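Local coordinates for catechol 1,2 dioxygenase (Acinetobacter radioresistens, PDB 2XSU), which probably catalyses the iron(III)-dependent intradiol ring cleavage of catechol by dioxygen to cis,cis-muconate, the first step of a branch of the beta-ketoadipate pathway, at residues E152-E157 with V230-Y235; V158-S163 with S224-F229; L216-N221 with D252-A257. The protein carries 1 engineered substitution. All coordinates share one frame; numbering follows the deposited sequence.

Contacts 1 and 2 are consecutive lengths of one antiparallel pairing, strand 155-159 against strand 221-231, with centres about 18 Å apart. They join where Glu157 N lies 2.8 Å from Phe229 O, a probable hydrogen bond, and where Val156 packs on Tyr228. Contact 2 holds His225 and His227, which bind the iron(III) with Tyr167 and Tyr201; contact 1 lies farther along the strands, the Val230 side chain about 10 Å from that of His227. Contact 3 adjoins contact 2 in sequence, its centre about 18 Å away. The side chain of Asp253 is about 8 Å from the bound iron(III). Contacts 1 and 3 lie on opposite sides of the chain's centre, about 32 Å apart between centres.

Contact 1. Residues E152-E157 with V230-Y235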
ATOM      1  N   GLU A 152      34.284   7.186  24.603  1.00 20.04           N
ATOM      2  CA  GLU A 152      33.498   6.993  25.828  1.00 19.99           C
ATOM      3  C   GLU A 152      32.121   7.649  25.688  1.00 19.06           C
ATOM      4  O   GLU A 152      32.018   8.761  25.160  1.00 20.43           O
ATOM      5  CB  GLU A 152      34.237   7.573  27.062  1.00 20.45           C
ATOM      6  CG  GLU A 152      33.409   7.498  28.378  1.00 22.80           C
ATOM      7  CD  GLU A 152      34.122   8.121  29.605  1.00 26.97           C
ATOM      8  OE1 GLU A 152      35.027   8.963  29.410  1.00 29.47           O
ATOM      9  OE2 GLU A 152      33.766   7.762  30.763  1.00 28.37           O
ATOM     10  N   GLY A 153      31.064   6.968  26.155  1.00 19.17           N
ATOM     11  CA  GLY A 153      29.712   7.516  26.140  1.00 19.05           C
ATOM     12  C   GLY A 153      28.947   7.349  24.835  1.00 18.09           C
ATOM     13  O   GLY A 153      27.862   7.902  24.676  1.00 18.95           O
ATOM     14  N   ALA A 154      29.503   6.559  23.918  1.00 17.45           N
ATOM     15  CA  ALA A 154      28.786   6.196  22.698  1.00 16.27           C
ATOM     16  C   ALA A 154      27.565   5.358  23.063  1.00 16.48           C
ATOM     17  O   ALA A 154      27.634   4.510  23.964  1.00 16.99           O
ATOM     18  CB  ALA A 154      29.698   5.436  21.754  1.00 15.19           C
ATOM     19  N   LYS A 155      26.455   5.609  22.376  1.00 15.20           N
ATOM     20  CA  LYS A 155      25.190   4.921  22.628  1.00 15.32           C
ATOM     21  C   LYS A 155      25.085   3.682  21.728  1.00 14.98           C
ATOM     22  O   LYS A 155      24.923   3.824  20.515  1.00 16.47           O
ATOM     23  CB  LYS A 155      24.062   5.895  22.331  1.00 15.58           C
ATOM     24  CG  LYS A 155      22.721   5.478  22.788  1.00 18.84           C
ATOM     25  CD  LYS A 155      21.758   6.654  22.682  1.00 22.80           C
ATOM     26  CE  LYS A 155      20.324   6.223  22.917  1.00 27.31           C
ATOM     27  NZ  LYS A 155      19.374   7.383  22.991  1.00 33.29           N
ATOM     28  N   VAL A 156      25.186   2.490  22.321  1.00 13.16           N
ATOM     29  CA  VAL A 156      25.133   1.223  21.565  1.00 12.69           C
ATOM     30  C   VAL A 156      23.757   0.625  21.799  1.00 12.48           C
ATOM     31  O   VAL A 156      23.453   0.155  22.911  1.00 12.74           O
ATOM     32  CB  VAL A 156      26.249   0.252  22.004  1.00 12.42           C
ATOM     33  CG1 VAL A 156      26.147  -1.082  21.202  1.00 13.96           C
ATOM     34  CG2 VAL A 156      27.623   0.912  21.799  1.00 12.57           C
ATOM     35  N   GLU A 157      22.895   0.656  20.774  1.00 11.48           N
ATOM     36  CA  GLU A 157      21.551   0.126  20.903  1.00 10.62           C
ATOM     37  C   GLU A 157      21.488  -1.203  20.211  1.00 11.03           C
ATOM     38  O   GLU A 157      21.837  -1.279  19.037  1.00 11.47           O
ATOM     39  CB  GLU A 157      20.529   1.080  20.273  1.00 10.97           C
ATOM     40  CG  GLU A 157      20.531   2.457  20.910  1.00 12.62           C
ATOM     41  CD  GLU A 157      19.427   3.316  20.344  1.00 13.33           C
ATOM     42  OE1 GLU A 157      18.243   2.990  20.578  1.00 13.43           O
ATOM     43  OE2 GLU A 157      19.766   4.346  19.683  1.00 17.23           O
ATOM     44  N   VAL A 230      24.518   2.700  16.492  1.00 11.66           N
ATOM     45  CA  VAL A 230      25.621   3.254  17.296  1.00 13.06           C
ATOM     46  C   VAL A 230      25.703   4.743  16.999  1.00 14.30           C
ATOM     47  O   VAL A 230      25.748   5.149  15.851  1.00 14.28           O
ATOM     48  CB  VAL A 230      26.973   2.540  17.052  1.00 12.71           C
ATOM     49  CG1 VAL A 230      28.057   3.055  18.074  1.00 13.58           C
ATOM     50  CG2 VAL A 230      26.814   0.994  17.177  1.00 12.37           C
ATOM     51  N   SER A 231      25.708   5.566  18.045  1.00 14.92           N
ATOM     52  CA  SER A 231      25.770   7.025  17.843  1.00 15.46           C
ATOM     53  C   SER A 231      26.642   7.650  18.923  1.00 16.29           C
ATOM     54  O   SER A 231      26.763   7.083  20.005  1.00 16.12           O
ATOM     55  CB  SER A 231      24.362   7.637  17.855  1.00 16.39           C
ATOM     56  OG  SER A 231      23.664   7.418  19.081  1.00 17.24           O
ATOM     57  N   ALA A 232      27.225   8.820  18.619  1.00 16.56           N
ATOM     58  CA  ALA A 232      28.045   9.559  19.591  1.00 17.94           C
ATOM     59  C   ALA A 232      28.225  10.993  19.113  1.00 18.69           C
ATOM     60  O   ALA A 232      28.317  11.226  17.911  1.00 19.17           O
ATOM     61  CB  ALA A 232      29.379   8.910  19.758  1.00 17.89           C
ATOM     62  N   PRO A 233      28.292  11.953  20.046  1.00 19.26           N
ATOM     63  CA  PRO A 233      28.510  13.347  19.613  1.00 19.82           C
ATOM     64  C   PRO A 233      29.757  13.486  18.771  1.00 19.46           C
ATOM     65  O   PRO A 233      30.825  12.965  19.129  1.00 20.20           O
ATOM     66  CB  PRO A 233      28.701  14.098  20.939  1.00 20.06           C
ATOM     67  CG  PRO A 233      27.938  13.305  21.923  1.00 20.45           C
ATOM     68  CD  PRO A 233      28.016  11.853  21.489  1.00 19.91           C
ATOM     69  N   GLY A 234      29.609  14.160  17.634  1.00 20.16           N
ATOM     70  CA  GLY A 234      30.715  14.358  16.706  1.00 20.21           C
ATOM     71  C   GLY A 234      30.950  13.274  15.670  1.00 20.42           C
ATOM     72  O   GLY A 234      31.852  13.396  14.828  1.00 21.18           O
ATOM     73  N   TYR A 235      30.173  12.195  15.758  1.00 19.88           N
ATOM     74  CA  TYR A 235      30.302  11.050  14.834  1.00 18.91           C
ATOM     75  C   TYR A 235      29.024  10.755  14.050  1.00 17.84           C
ATOM     76  O   TYR A 235      27.907  11.069  14.494  1.00 18.08           O
ATOM     77  CB  TYR A 235      30.775   9.794  15.595  1.00 18.77           C
ATOM     78  CG  TYR A 235      32.156   9.972  16.180  1.00 18.84           C
ATOM     79  CD1 TYR A 235      33.298   9.613  15.455  1.00 20.07           C
ATOM     80  CD2 TYR A 235      32.323  10.533  17.459  1.00 19.15           C
ATOM     81  CE1 TYR A 235      34.578   9.802  15.988  1.00 22.38           C
ATOM     82  CE2 TYR A 235      33.593  10.726  17.990  1.00 22.64           C
ATOM     83  CZ  TYR A 235      34.710  10.359  17.253  1.00 22.93           C
ATOM     84  OH  TYR A 235      35.980  10.546  17.769  1.00 27.72           O
TER
HETATM   85  O   HOH W   1      22.584   4.907  19.025  1.00 16.27           O
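Lys155 and Ser231 face each other as an antiparallel hydrogen-bonded pair, and their side chains leave the sheet on the same face. Lys155 N donates to Ser231 O at 2.8 Å, arriving nearly along the C=O axis, and Ser231 N returns a longer bond to Lys155 O. The side chains meet near their roots: Ser231 OG lies 3.6 Å from Lys155 CB. Because CG of Lys155 stands anti to its own nitrogen (chi1 -168°) and the chain beyond is extended, the ammonium end is carried away from strand 221-231, while the side chain also touches Thr182 and Leu184 of strand 180-184.

Ser231 OG sits between its backbone nitrogen and carbonyl carbon (chi1 60°), from where it donates to a water at 2.7 Å. That water in turn gives its hydrogens to Lys155 O and, at 2.9 Å, to Glu157 OE2, so one molecule ties a hydroxyl, a carbonyl and a carboxylate together on this face. Tyr112 holds the other oxygen of Glu157.

On the reverse face Val156 and Val230 form the next, non-hydrogen-bonded pair. Their branches approach loosely, Val156 CG2 to Val230 CG1 at 4.3 Å; closer is Val230 CA, 3.3 Å from Lys155 O in a CA-H...O contact. Beyond the paired residues, Ala154 CB and Ala232 CB meet at 4.0 Å. Ala232 also opens a type II turn closed by Tyr235 N. The alternation of hydrogen-bonded and non-hydrogen-bonded pairs, with side chains on alternate faces, is that of a regular antiparallel strand pair, here inside the mixed sheet of the dioxygenase domain.

Contact 2. Residues V158-S163 with S224-F229. With FE (Fe (III) ion), chain B.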
ATOM      1  N   VAL A 158      21.074  -2.246  20.943  1.00 10.22           N
ATOM      2  CA  VAL A 158      21.017  -3.619  20.386  1.00 10.63           C
ATOM      3  C   VAL A 158      19.630  -4.222  20.550  1.00 10.94           C
ATOM      4  O   VAL A 158      18.937  -3.996  21.566  1.00 10.87           O
ATOM      5  CB  VAL A 158      22.115  -4.545  21.004  1.00 10.84           C
ATOM      6  CG1 VAL A 158      23.481  -4.208  20.426  1.00 12.99           C
ATOM      7  CG2 VAL A 158      22.162  -4.375  22.506  1.00 13.59           C
ATOM      8  N   TRP A 159      19.193  -4.947  19.524  1.00  9.24           N
ATOM      9  CA  TRP A 159      17.979  -5.746  19.628  1.00  9.58           C
ATOM     10  C   TRP A 159      18.109  -7.008  18.792  1.00  8.93           C
ATOM     11  O   TRP A 159      18.764  -7.004  17.744  1.00  8.35           O
ATOM     12  CB  TRP A 159      16.705  -4.915  19.292  1.00  9.54           C
ATOM     13  CG  TRP A 159      16.526  -4.414  17.819  1.00  8.55           C
ATOM     14  CD1 TRP A 159      15.648  -4.910  16.896  1.00 10.64           C
ATOM     15  CD2 TRP A 159      17.198  -3.300  17.185  1.00  9.02           C
ATOM     16  NE1 TRP A 159      15.752  -4.190  15.709  1.00 10.02           N
ATOM     17  CE2 TRP A 159      16.687  -3.198  15.862  1.00  9.05           C
ATOM     18  CE3 TRP A 159      18.196  -2.403  17.597  1.00 10.44           C
ATOM     19  CZ2 TRP A 159      17.157  -2.229  14.938  1.00  8.68           C
ATOM     20  CZ3 TRP A 159      18.670  -1.433  16.696  1.00 10.57           C
ATOM     21  CH2 TRP A 159      18.134  -1.355  15.362  1.00 10.36           C
ATOM     22  N   HIS A 160      17.491  -8.085  19.258  1.00  9.35           N
ATOM     23  CA  HIS A 160      17.562  -9.370  18.529  1.00  8.71           C
ATOM     24  C   HIS A 160      16.431 -10.326  18.954  1.00  9.48           C
ATOM     25  O   HIS A 160      15.702 -10.048  19.936  1.00 10.56           O
ATOM     26  CB  HIS A 160      18.962 -10.011  18.671  1.00  9.01           C
ATOM     27  CG  HIS A 160      19.285 -10.564  20.031  1.00  9.42           C
ATOM     28  ND1 HIS A 160      18.759 -11.752  20.514  1.00 10.73           N
ATOM     29  CD2 HIS A 160      20.142 -10.114  20.982  1.00 10.47           C
ATOM     30  CE1 HIS A 160      19.267 -11.989  21.719  1.00 10.97           C
ATOM     31  NE2 HIS A 160      20.118 -11.021  22.017  1.00 12.20           N
ATOM     32  N   ALA A 161      16.310 -11.418  18.203  1.00  9.24           N
ATOM     33  CA  ALA A 161      15.291 -12.456  18.413  1.00  9.32           C
ATOM     34  C   ALA A 161      15.611 -13.431  19.545  1.00  9.77           C
ATOM     35  O   ALA A 161      16.802 -13.680  19.903  1.00 10.35           O
ATOM     36  CB  ALA A 161      15.049 -13.234  17.118  1.00 10.40           C
ATOM     37  N   ASN A 162      14.541 -13.993  20.093  1.00 10.56           N
ATOM     38  CA  ASN A 162      14.674 -15.070  21.100  1.00 11.75           C
ATOM     39  C   ASN A 162      14.957 -16.444  20.472  1.00 12.60           C
ATOM     40  O   ASN A 162      15.247 -16.538  19.263  1.00 11.95           O
ATOM     41  CB  ASN A 162      13.463 -15.087  22.068  1.00 12.83           C
ATOM     42  CG  ASN A 162      12.211 -15.710  21.460  1.00 13.03           C
ATOM     43  OD1 ASN A 162      12.161 -16.112  20.284  1.00 13.76           O
ATOM     44  ND2 ASN A 162      11.172 -15.807  22.298  1.00 14.92           N
ATOM     45  N   SER A 163      14.870 -17.502  21.285  1.00 13.11           N
ATOM     46  CA  SER A 163      15.244 -18.858  20.827  1.00 13.37           C
ATOM     47  C   SER A 163      14.301 -19.447  19.780  1.00 14.35           C
ATOM     48  O   SER A 163      14.649 -20.456  19.149  1.00 14.69           O
ATOM     49  CB  SER A 163      15.362 -19.831  22.003  1.00 14.12           C
ATOM     50  OG  SER A 163      14.096 -20.299  22.407  1.00 14.89           O
ATOM     51  N   SER A 224      20.573 -15.891  11.553  1.00  9.83           N
ATOM     52  CA  SER A 224      20.701 -15.285  12.900  1.00 10.40           C
ATOM     53  C   SER A 224      21.517 -13.984  12.824  1.00 10.43           C
ATOM     54  O   SER A 224      22.508 -13.871  12.060  1.00 11.20           O
ATOM     55  CB  SER A 224      21.398 -16.245  13.837  1.00 11.14           C
ATOM     56  OG  SER A 224      22.677 -16.527  13.310  1.00 16.22           O
ATOM     57  N   HIS A 225      21.092 -12.985  13.613  1.00  9.53           N
ATOM     58  CA  HIS A 225      21.758 -11.671  13.583  1.00  9.16           C
ATOM     59  C   HIS A 225      21.382 -10.857  14.828  1.00  8.37           C
ATOM     60  O   HIS A 225      20.380 -11.132  15.496  1.00  9.01           O
ATOM     61  CB  HIS A 225      21.335 -10.861  12.321  1.00  9.98           C
ATOM     62  CG  HIS A 225      19.850 -10.634  12.216  1.00 10.23           C
ATOM     63  ND1 HIS A 225      18.987 -11.574  11.680  1.00 11.54           N
ATOM     64  CD2 HIS A 225      19.071  -9.583  12.596  1.00  9.99           C
ATOM     65  CE1 HIS A 225      17.747 -11.114  11.731  1.00 11.21           C
ATOM     66  NE2 HIS A 225      17.764  -9.906  12.272  1.00 10.70           N
ATOM     67  N   VAL A 226      22.212  -9.868  15.132  1.00  7.69           N
ATOM     68  CA  VAL A 226      21.911  -8.884  16.183  1.00  8.12           C
ATOM     69  C   VAL A 226      21.989  -7.496  15.544  1.00  7.79           C
ATOM     70  O   VAL A 226      22.970  -7.163  14.852  1.00  9.40           O
ATOM     71  CB  VAL A 226      22.937  -9.007  17.361  1.00  8.81           C
ATOM     72  CG1 VAL A 226      22.720  -7.883  18.411  1.00 10.44           C
ATOM     73  CG2 VAL A 226      22.833 -10.408  18.025  1.00 10.36           C
ATOM     74  N   HIS A 227      20.953  -6.683  15.769  1.00  8.76           N
ATOM     75  CA  HIS A 227      20.880  -5.339  15.203  1.00  7.85           C
ATOM     76  C   HIS A 227      21.605  -4.324  16.085  1.00  9.28           C
ATOM     77  O   HIS A 227      21.575  -4.446  17.317  1.00  9.25           O
ATOM     78  CB  HIS A 227      19.393  -4.920  15.184  1.00  8.03           C
ATOM     79  CG  HIS A 227      18.546  -5.685  14.223  1.00  7.68           C
ATOM     80  ND1 HIS A 227      18.459  -5.333  12.895  1.00  9.38           N
ATOM     81  CD2 HIS A 227      17.706  -6.750  14.384  1.00  8.30           C
ATOM     82  CE1 HIS A 227      17.621  -6.154  12.273  1.00  8.60           C
ATOM     83  NE2 HIS A 227      17.174  -7.042  13.144  1.00 10.44           N
ATOM     84  N   TYR A 228      22.161  -3.281  15.456  1.00  9.80           N
ATOM     85  CA  TYR A 228      22.819  -2.172  16.149  1.00  9.73           C
ATOM     86  C   TYR A 228      22.432  -0.810  15.585  1.00  9.92           C
ATOM     87  O   TYR A 228      22.446  -0.624  14.368  1.00 10.35           O
ATOM     88  CB  TYR A 228      24.335  -2.269  15.970  1.00  9.69           C
ATOM     89  CG  TYR A 228      25.055  -3.283  16.792  1.00  9.05           C
ATOM     90  CD1 TYR A 228      24.928  -4.649  16.518  1.00 10.30           C
ATOM     91  CD2 TYR A 228      25.931  -2.880  17.826  1.00 10.08           C
ATOM     92  CE1 TYR A 228      25.614  -5.593  17.281  1.00 10.48           C
ATOM     93  CE2 TYR A 228      26.644  -3.828  18.582  1.00 10.11           C
ATOM     94  CZ  TYR A 228      26.470  -5.184  18.290  1.00 10.06           C
ATOM     95  OH  TYR A 228      27.127  -6.140  19.008  1.00 12.28           O
ATOM     96  N   PHE A 229      22.102   0.140  16.473  1.00 10.01           N
ATOM     97  CA  PHE A 229      22.350   1.575  16.192  1.00 10.41           C
ATOM     98  C   PHE A 229      23.536   1.997  17.062  1.00 11.84           C
ATOM     99  O   PHE A 229      23.547   1.696  18.263  1.00 11.47           O
ATOM    100  CB  PHE A 229      21.190   2.492  16.615  1.00 11.50           C
ATOM    101  CG  PHE A 229      19.949   2.424  15.763  1.00 11.10           C
ATOM    102  CD1 PHE A 229      20.017   2.491  14.360  1.00 14.11           C
ATOM    103  CD2 PHE A 229      18.686   2.361  16.364  1.00 12.96           C
ATOM    104  CE1 PHE A 229      18.851   2.462  13.573  1.00 16.06           C
ATOM    105  CE2 PHE A 229      17.532   2.344  15.588  1.00 13.77           C
ATOM    106  CZ  PHE A 229      17.608   2.381  14.184  1.00 13.25           C
TER
HETATM  107 FE    FE B1307      16.045  -8.758  12.778  1.00 11.26          FE
HETATM  108  O   HOH W   2      17.564 -11.203  15.574  1.00  9.04           O
HETATM  109  O   HOH W   3      14.498  -7.655  11.782  1.00 16.10           O
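Trp159 lies broadside against His227, and the main bump of the contact is the histidine's CB. It sits over the middle of the indole six-membered ring, 3.3 Å from the centroid, a close CH-pi contact. Farther out, the imidazole spreads over the five-membered ring in an offset stack, with centroids 4.3 Å apart and planes only 8° from parallel. The indole thus backs both the root and the ring of this iron ligand. Its chi1 of 67° folds CG between backbone nitrogen and carbonyl carbon, swinging the ring over the neighbouring strand. At the far end of the indole, Trp159 CH2 lies above one face of Phe229, 3.8 Å from CE2, the two rings inclined at 47°; the three side chains make an aromatic cluster.

The other side of the sheet has its own protrusion. Val158 CG1 sits almost centrally over the Tyr228 ring, 3.7 Å from its centroid, and also reaches Val226 CG1. Tyr228 OH is hydrogen-bonded to Tyr191. Next along, Val226 CG2 fits beside the His160 side chain, 3.9 Å from CB, while the ring nitrogens of His160 bond to Ala161 O and Thr195.

Backbone bonds between Trp159 and His227 in both directions fix this register, and a water links Ala161 N to His225 O where the strands part. His225 and His227, alternate residues of one strand, each bind iron(III) through NE2 at 2.1 Å. A hydrogen bond from His225 ND1 to Pro223 O helps orient that ring. With Tyr167, Tyr201 and a water they complete the two-histidine, two-tyrosine non-haem iron site characteristic of intradiol dioxygenases.

Contact 3. Residues L216-N221 with D252-A257; sequences LGRHGN and DDFAFA
His219 reaches Asp252 because a chi1 of 78° places its ring between its own nitrogen and carbonyl carbon. ND1 accepts from Asn221 N at 2.9 Å, in the ring plane. This bond fixes the ring's rotation and directs NE2 toward Asp252, 3.0 Å from its backbone O and 3.1 Å from OD2, with ring and carboxylate planes 77° apart. The Arg218 chain is bent at chi3 (56°), which brings NH2 to Phe254 O in a weak bond of 3.0 Å and obliquely against Phe256 CZ; NH1 bonds to Gly79 O.

Phe254 lies against the backbone of Gly220, whose CA stands over the ring face 4.2 Å from the centroid, and Phe254 N donates to Asn221 O at 3.0 Å. Asp253 folds its own loop in an Asx turn: OD1 accepts from Ala255 N, while OD2 accepts from Ala257 N. Its salt bridge to Arg222 anchors that turn to the start of strand 221-231. The second subunit also packs on Arg218 and Phe256. Of the two hydrogen bonds across the contact, that from Phe254 N is nearly straight and that from Arg218 weak; both acceptors are main-chain carbonyls, which implies a clasp that depends on loop backbone shape more than on paired side-chain charges.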
ATOM      1  N   LEU A 216       6.645 -16.123  -5.987  1.00 14.79           N
ATOM      2  CA  LEU A 216       7.956 -15.880  -6.562  1.00 13.79           C
ATOM      3  C   LEU A 216       8.899 -17.087  -6.424  1.00 12.36           C
ATOM      4  O   LEU A 216      10.024 -17.037  -6.886  1.00 13.04           O
ATOM      5  CB  LEU A 216       8.584 -14.622  -5.926  1.00 13.91           C
ATOM      6  CG  LEU A 216       7.817 -13.309  -6.210  1.00 13.10           C
ATOM      7  CD1 LEU A 216       8.512 -12.162  -5.494  1.00 14.04           C
ATOM      8  CD2 LEU A 216       7.783 -13.027  -7.710  1.00 16.71           C
ATOM      9  N   GLY A 217       8.402 -18.168  -5.819  1.00 12.79           N
ATOM     10  CA  GLY A 217       9.252 -19.351  -5.580  1.00 13.44           C
ATOM     11  C   GLY A 217      10.362 -19.125  -4.575  1.00 13.95           C
ATOM     12  O   GLY A 217      11.359 -19.855  -4.576  1.00 14.60           O
ATOM     13  N   ARG A 218      10.174 -18.158  -3.670  1.00 13.33           N
ATOM     14  CA  ARG A 218      11.229 -17.729  -2.744  1.00 13.28           C
ATOM     15  C   ARG A 218      10.933 -18.071  -1.277  1.00 12.78           C
ATOM     16  O   ARG A 218       9.792 -18.060  -0.817  1.00 13.52           O
ATOM     17  CB  ARG A 218      11.444 -16.205  -2.861  1.00 12.08           C
ATOM     18  CG  ARG A 218      12.139 -15.753  -4.131  1.00 11.42           C
ATOM     19  CD  ARG A 218      12.362 -14.209  -4.155  1.00 11.87           C
ATOM     20  NE  ARG A 218      13.100 -13.832  -2.959  1.00 11.65           N
ATOM     21  CZ  ARG A 218      13.125 -12.608  -2.425  1.00 12.54           C
ATOM     22  NH1 ARG A 218      12.478 -11.592  -3.003  1.00 10.88           N
ATOM     23  NH2 ARG A 218      13.775 -12.422  -1.288  1.00  9.85           N
ATOM     24  N   HIS A 219      11.999 -18.382  -0.528  1.00 13.09           N
ATOM     25  CA  HIS A 219      11.896 -18.505   0.907  1.00 13.17           C
ATOM     26  C   HIS A 219      11.881 -17.111   1.597  1.00 12.92           C
ATOM     27  O   HIS A 219      12.318 -16.099   1.009  1.00 13.59           O
ATOM     28  CB  HIS A 219      13.032 -19.416   1.447  1.00 13.80           C
ATOM     29  CG  HIS A 219      14.374 -18.741   1.548  1.00 14.31           C
ATOM     30  ND1 HIS A 219      14.687 -17.860   2.566  1.00 12.66           N
ATOM     31  CD2 HIS A 219      15.483 -18.840   0.784  1.00 17.64           C
ATOM     32  CE1 HIS A 219      15.919 -17.413   2.396  1.00 14.18           C
ATOM     33  NE2 HIS A 219      16.427 -17.996   1.326  1.00 16.87           N
ATOM     34  N   GLY A 220      11.425 -17.069   2.835  1.00 13.58           N
ATOM     35  CA  GLY A 220      11.334 -15.830   3.612  1.00 12.60           C
ATOM     36  C   GLY A 220      12.191 -15.801   4.854  1.00 12.56           C
ATOM     37  O   GLY A 220      11.824 -15.176   5.847  1.00 12.84           O
ATOM     38  N   ASN A 221      13.353 -16.445   4.781  1.00 12.63           N
ATOM     39  CA  ASN A 221      14.199 -16.620   5.966  1.00 12.05           C
ATOM     40  C   ASN A 221      15.369 -15.636   6.066  1.00 10.98           C
ATOM     41  O   ASN A 221      15.992 -15.310   5.061  1.00 10.77           O
ATOM     42  CB  ASN A 221      14.783 -18.045   5.987  1.00 12.92           C
ATOM     43  CG  ASN A 221      13.705 -19.130   6.028  1.00 16.25           C
ATOM     44  OD1 ASN A 221      13.604 -19.950   5.100  1.00 20.69           O
ATOM     45  ND2 ASN A 221      12.890 -19.115   7.063  1.00 18.08           N
ATOM     46  N   ASP A 252      22.264 -16.327   2.004  1.00 13.44           N
ATOM     47  CA  ASP A 252      20.979 -16.554   1.320  1.00 13.88           C
ATOM     48  C   ASP A 252      19.876 -15.861   2.158  1.00 12.85           C
ATOM     49  O   ASP A 252      18.791 -16.411   2.351  1.00 14.00           O
ATOM     50  CB  ASP A 252      20.712 -18.063   1.209  1.00 14.67           C
ATOM     51  CG  ASP A 252      19.541 -18.434   0.288  1.00 19.69           C
ATOM     52  OD1 ASP A 252      19.192 -17.691  -0.659  1.00 25.79           O
ATOM     53  OD2 ASP A 252      18.985 -19.534   0.521  1.00 26.17           O
ATOM     54  N   ASP A 253      20.173 -14.669   2.670  1.00 11.39           N
ATOM     55  CA  ASP A 253      19.215 -13.850   3.440  1.00 10.68           C
ATOM     56  C   ASP A 253      18.131 -13.311   2.512  1.00 10.48           C
ATOM     57  O   ASP A 253      18.481 -12.702   1.499  1.00 10.02           O
ATOM     58  CB  ASP A 253      20.016 -12.674   4.044  1.00 10.86           C
ATOM     59  CG  ASP A 253      19.184 -11.723   4.906  1.00 12.19           C
ATOM     60  OD1 ASP A 253      17.997 -11.961   5.225  1.00 12.51           O
ATOM     61  OD2 ASP A 253      19.768 -10.690   5.320  1.00 15.73           O
ATOM     62  N   PHE A 254      16.855 -13.530   2.840  1.00  9.70           N
ATOM     63  CA  PHE A 254      15.745 -13.066   1.958  1.00 10.41           C
ATOM     64  C   PHE A 254      15.679 -11.528   1.904  1.00 10.83           C
ATOM     65  O   PHE A 254      14.999 -10.982   1.031  1.00 10.97           O
ATOM     66  CB  PHE A 254      14.390 -13.688   2.374  1.00 11.53           C
ATOM     67  CG  PHE A 254      13.529 -12.783   3.215  1.00 12.57           C
ATOM     68  CD1 PHE A 254      12.380 -12.217   2.681  1.00 14.61           C
ATOM     69  CD2 PHE A 254      13.873 -12.483   4.535  1.00 14.50           C
ATOM     70  CE1 PHE A 254      11.588 -11.362   3.477  1.00 14.14           C
ATOM     71  CE2 PHE A 254      13.087 -11.622   5.331  1.00 14.25           C
ATOM     72  CZ  PHE A 254      11.947 -11.068   4.787  1.00 14.10           C
ATOM     73  N   ALA A 255      16.360 -10.851   2.842  1.00 10.45           N
ATOM     74  CA  ALA A 255      16.437  -9.369   2.836  1.00 10.69           C
ATOM     75  C   ALA A 255      17.832  -8.825   2.460  1.00 11.24           C
ATOM     76  O   ALA A 255      18.068  -7.625   2.493  1.00 11.31           O
ATOM     77  CB  ALA A 255      15.915  -8.803   4.165  1.00 10.54           C
ATOM     78  N   PHE A 256      18.734  -9.712   2.038  1.00 10.80           N
ATOM     79  CA  PHE A 256      20.017  -9.278   1.420  1.00 12.26           C
ATOM     80  C   PHE A 256      20.920  -8.386   2.274  1.00 12.13           C
ATOM     81  O   PHE A 256      21.610  -7.501   1.735  1.00 13.89           O
ATOM     82  CB  PHE A 256      19.723  -8.626   0.033  1.00 11.96           C
ATOM     83  CG  PHE A 256      18.754  -9.412  -0.755  1.00 13.81           C
ATOM     84  CD1 PHE A 256      19.175 -10.566  -1.418  1.00 15.42           C
ATOM     85  CD2 PHE A 256      17.395  -9.060  -0.775  1.00 14.06           C
ATOM     86  CE1 PHE A 256      18.261 -11.365  -2.133  1.00 16.83           C
ATOM     87  CE2 PHE A 256      16.463  -9.858  -1.487  1.00 13.18           C
ATOM     88  CZ  PHE A 256      16.920 -11.018  -2.144  1.00 14.48           C
ATOM     89  N   ALA A 257      20.954  -8.627   3.580  1.00 12.00           N
ATOM     90  CA  ALA A 257      21.652  -7.732   4.510  1.00 11.36           C
ATOM     91  C   ALA A 257      23.086  -8.144   4.827  1.00 12.29           C
ATOM     92  O   ALA A 257      23.862  -7.316   5.324  1.00 12.06           O
ATOM     93  CB  ALA A 257      20.854  -7.610   5.803  1.00 12.12           C
TER